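Local coordinates for protein of unknown function (DUF1255) (Acidithiobacillus ferrooxidans ATCC 23270, PDB 3EO6) that is of unknown function but belongs to the cupin-type pyrimidine/purine nucleoside phosphorylase family, so it probably cleaves nucleosides with phosphate, at residues A[64-70]-A[90-96]. Numbering follows the deposited sequence.
Sequences MAYYHAE and QSYRLEV
His68 O is gripped twice: Arg93 N donates to it at 2.9 Å, and a water gives it one hydrogen and Ser91 O another while accepting from Arg93 NH1 in the guanidinium plane. Further along, Gln90, bent at chi2 (90°), turns OE1 to Glu70 N and takes its hydrogen at 2.9 Å, close to the C=O direction. Its NE2 bonds Pro87 O and also reaches the edge of the Tyr67 ring, giving a longer, bent bond to Tyr67 OH (3.2 Å). A leucine in place of Gln90 would probably leave Glu70 N without its acceptor and Tyr67 OH without this donor. In one of two modelled conformers of Glu70, its OE1 accepts from Ser91 N at 2.8 Å. The Tyr67 and Tyr92 side chains cross at about a right angle, CE1 of Tyr67 3.6 Å from Tyr92 CB, but their ring planes are only 41° apart, an oblique pair; Leu94 CD2 meets the edge of the Tyr67 ring. The backbones pair in a regular antiparallel ladder: Tyr66 pairs with Glu95 and His68 with Arg93, each through two backbone bonds. Strands 64-68 and 92-96 are the middle pair of a four-stranded sheet in this cupin fold, between 76-79 beside the first and 46-50 beside the second. One face carries Tyr66, His68, Arg93 and Glu95; from the other, Tyr67 packs on Met84 and Ile86 of strand 83-86, joining this sheet to the six-stranded one.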
loop_
_atom_site.group_PDB
_atom_site.type_symbol
_atom_site.label_atom_id
_atom_site.label_comp_id
_atom_site.label_asym_id
_atom_site.label_seq_id
_atom_site.Cartn_x
_atom_site.Cartn_y
_atom_site.Cartn_z
HETATM N N MSE A 64 -9.663 -11.892 -1.574
HETATM C CA MSE A 64 -10.728 -12.546 -2.301
HETATM C C MSE A 64 -11.778 -11.512 -2.679
HETATM O O MSE A 64 -12.277 -10.763 -1.799
HETATM C CB MSE A 64 -11.353 -13.675 -1.491
HETATM C CG MSE A 64 -12.161 -14.550 -2.289
HETATM SE SE MSE A 64 -13.999 -13.979 -2.475
HETATM C CE MSE A 64 -14.232 -14.882 -3.966
ATOM N N ALA A 65 -12.174 -11.586 -3.961
ATOM C CA ALA A 65 -13.206 -10.748 -4.445
ATOM C C ALA A 65 -13.992 -11.454 -5.542
ATOM O O ALA A 65 -13.539 -12.367 -6.203
ATOM C CB ALA A 65 -12.684 -9.422 -5.021
ATOM N N TYR A 66 -15.219 -11.021 -5.700
ATOM C CA TYR A 66 -16.018 -11.407 -6.852
ATOM C C TYR A 66 -16.027 -10.285 -7.843
ATOM O O TYR A 66 -16.322 -9.132 -7.506
ATOM C CB TYR A 66 -17.457 -11.717 -6.497
ATOM C CG TYR A 66 -17.590 -12.851 -5.571
ATOM C CD1 TYR A 66 -17.600 -14.154 -6.013
ATOM C CD2 TYR A 66 -17.731 -12.616 -4.213
ATOM C CE1 TYR A 66 -17.730 -15.203 -5.109
ATOM C CE2 TYR A 66 -17.885 -13.662 -3.300
ATOM C CZ TYR A 66 -17.872 -14.961 -3.754
ATOM O OH TYR A 66 -18.014 -16.051 -2.911
ATOM N N TYR A 67 -15.710 -10.649 -9.071
ATOM C CA TYR A 67 -15.763 -9.763 -10.220
ATOM C C TYR A 67 -17.058 -9.950 -10.973
ATOM O O TYR A 67 -17.453 -11.078 -11.264
ATOM C CB TYR A 67 -14.568 -10.091 -11.155
ATOM C CG TYR A 67 -14.606 -9.410 -12.487
ATOM C CD1 TYR A 67 -14.148 -8.107 -12.674
ATOM C CD2 TYR A 67 -15.065 -10.071 -13.635
ATOM C CE1 TYR A 67 -14.185 -7.515 -13.917
ATOM C CE2 TYR A 67 -15.113 -9.474 -14.872
ATOM C CZ TYR A 67 -14.655 -8.176 -15.025
ATOM O OH TYR A 67 -14.659 -7.532 -16.233
ATOM N N HIS A 68 -17.702 -8.847 -11.313
ATOM C CA HIS A 68 -18.943 -8.878 -12.071
ATOM C C HIS A 68 -18.857 -7.908 -13.214
ATOM O O HIS A 68 -18.907 -6.692 -13.005
ATOM C CB HIS A 68 -20.117 -8.536 -11.135
ATOM C CG HIS A 68 -21.427 -8.549 -11.832
ATOM N ND1 HIS A 68 -22.314 -7.525 -11.735
ATOM C CD2 HIS A 68 -21.987 -9.499 -12.630
ATOM C CE1 HIS A 68 -23.359 -7.840 -12.492
ATOM N NE2 HIS A 68 -23.199 -9.023 -13.045
ATOM N N ALA A 69 -18.719 -8.401 -14.429
ATOM C CA ALA A 69 -18.649 -7.547 -15.617
ATOM C C ALA A 69 -19.950 -6.887 -15.856
ATOM O O ALA A 69 -21.009 -7.389 -15.449
ATOM C CB ALA A 69 -18.279 -8.366 -16.824
ATOM N N GLU A 70 -19.956 -5.737 -16.539
ATOM C CA GLU A 70 -21.189 -4.977 -16.745
ATOM C C GLU A 70 -22.247 -5.841 -17.463
ATOM O O GLU A 70 -22.048 -6.298 -18.570
ATOM C CB GLU A 70 -20.944 -3.705 -17.537
ATOM C CG GLU A 70 -22.131 -2.786 -17.616
ATOM C CD GLU A 70 -21.935 -1.670 -18.616
ATOM O OE1 GLU A 70 -20.998 -0.866 -18.402
ATOM O OE2 GLU A 70 -22.710 -1.579 -19.606
ATOM N N GLN A 90 -16.543 -0.632 -19.657
ATOM C CA GLN A 90 -17.652 -1.348 -19.056
ATOM C C GLN A 90 -17.537 -1.222 -17.530
ATOM O O GLN A 90 -16.426 -1.267 -16.967
ATOM C CB GLN A 90 -17.698 -2.804 -19.529
ATOM C CG GLN A 90 -16.454 -3.622 -19.342
ATOM C CD GLN A 90 -16.344 -4.372 -18.035
ATOM O OE1 GLN A 90 -17.365 -4.718 -17.381
ATOM N NE2 GLN A 90 -15.130 -4.708 -17.666
ATOM N N SER A 91 -18.664 -0.997 -16.886
ATOM C CA SER A 91 -18.755 -0.768 -15.462
ATOM C C SER A 91 -18.837 -2.095 -14.715
ATOM O O SER A 91 -19.913 -2.673 -14.576
ATOM C CB SER A 91 -19.928 0.129 -15.151
ATOM O OG SER A 91 -19.684 1.418 -15.622
ATOM N N TYR A 92 -17.700 -2.601 -14.238
ATOM C CA TYR A 92 -17.592 -3.836 -13.528
ATOM C C TYR A 92 -17.667 -3.574 -12.032
ATOM O O TYR A 92 -17.451 -2.452 -11.581
ATOM C CB TYR A 92 -16.317 -4.591 -13.895
ATOM C CG TYR A 92 -14.998 -3.907 -13.591
ATOM C CD1 TYR A 92 -14.437 -3.007 -14.479
ATOM C CD2 TYR A 92 -14.285 -4.208 -12.448
ATOM C CE1 TYR A 92 -13.199 -2.444 -14.244
ATOM C CE2 TYR A 92 -13.038 -3.662 -12.202
ATOM C CZ TYR A 92 -12.476 -2.774 -13.095
ATOM O OH TYR A 92 -11.225 -2.264 -12.884
ATOM N N ARG A 93 -17.997 -4.593 -11.272
ATOM C CA ARG A 93 -17.952 -4.524 -9.816
ATOM C C ARG A 93 -16.931 -5.472 -9.271
ATOM O O ARG A 93 -16.753 -6.591 -9.758
ATOM C CB ARG A 93 -19.313 -4.818 -9.213
ATOM C CG ARG A 93 -20.305 -3.670 -9.356
ATOM C CD ARG A 93 -21.706 -4.133 -9.085
ATOM N NE ARG A 93 -22.677 -3.075 -8.889
ATOM C CZ ARG A 93 -23.246 -2.412 -9.848
ATOM N NH1 ARG A 93 -23.028 -2.686 -11.118
ATOM N NH2 ARG A 93 -24.091 -1.435 -9.490
ATOM N N LEU A 94 -16.279 -5.042 -8.201
ATOM C CA LEU A 94 -15.518 -5.914 -7.324
ATOM C C LEU A 94 -16.211 -5.883 -5.962
ATOM O O LEU A 94 -16.334 -4.848 -5.326
ATOM C CB LEU A 94 -14.059 -5.463 -7.159
ATOM C CG LEU A 94 -13.199 -5.561 -8.407
ATOM C CD1 LEU A 94 -11.831 -4.962 -8.164
ATOM C CD2 LEU A 94 -13.053 -7.021 -8.858
ATOM N N GLU A 95 -16.633 -7.080 -5.519
ATOM C CA GLU A 95 -17.104 -7.271 -4.148
ATOM C C GLU A 95 -15.963 -7.930 -3.397
ATOM O O GLU A 95 -15.620 -9.056 -3.646
ATOM C CB GLU A 95 -18.354 -8.110 -4.063
ATOM C CG GLU A 95 -18.712 -8.433 -2.611
ATOM C CD GLU A 95 -20.058 -9.063 -2.407
ATOM O OE1 GLU A 95 -20.493 -9.824 -3.293
ATOM O OE2 GLU A 95 -20.668 -8.815 -1.348
ATOM N N VAL A 96 -15.370 -7.155 -2.503
ATOM C CA VAL A 96 -14.217 -7.580 -1.768
ATOM C C VAL A 96 -14.645 -8.148 -0.469
ATOM O O VAL A 96 -15.263 -7.431 0.359
ATOM C CB VAL A 96 -13.244 -6.398 -1.536
ATOM C CG1 VAL A 96 -12.062 -6.810 -0.682
ATOM C CG2 VAL A 96 -12.748 -5.887 -2.889
HETATM O O HOH W 1 -21.269 -4.609 -12.698
HETATM O O HOH W 2 -22.523 1.651 -17.131
#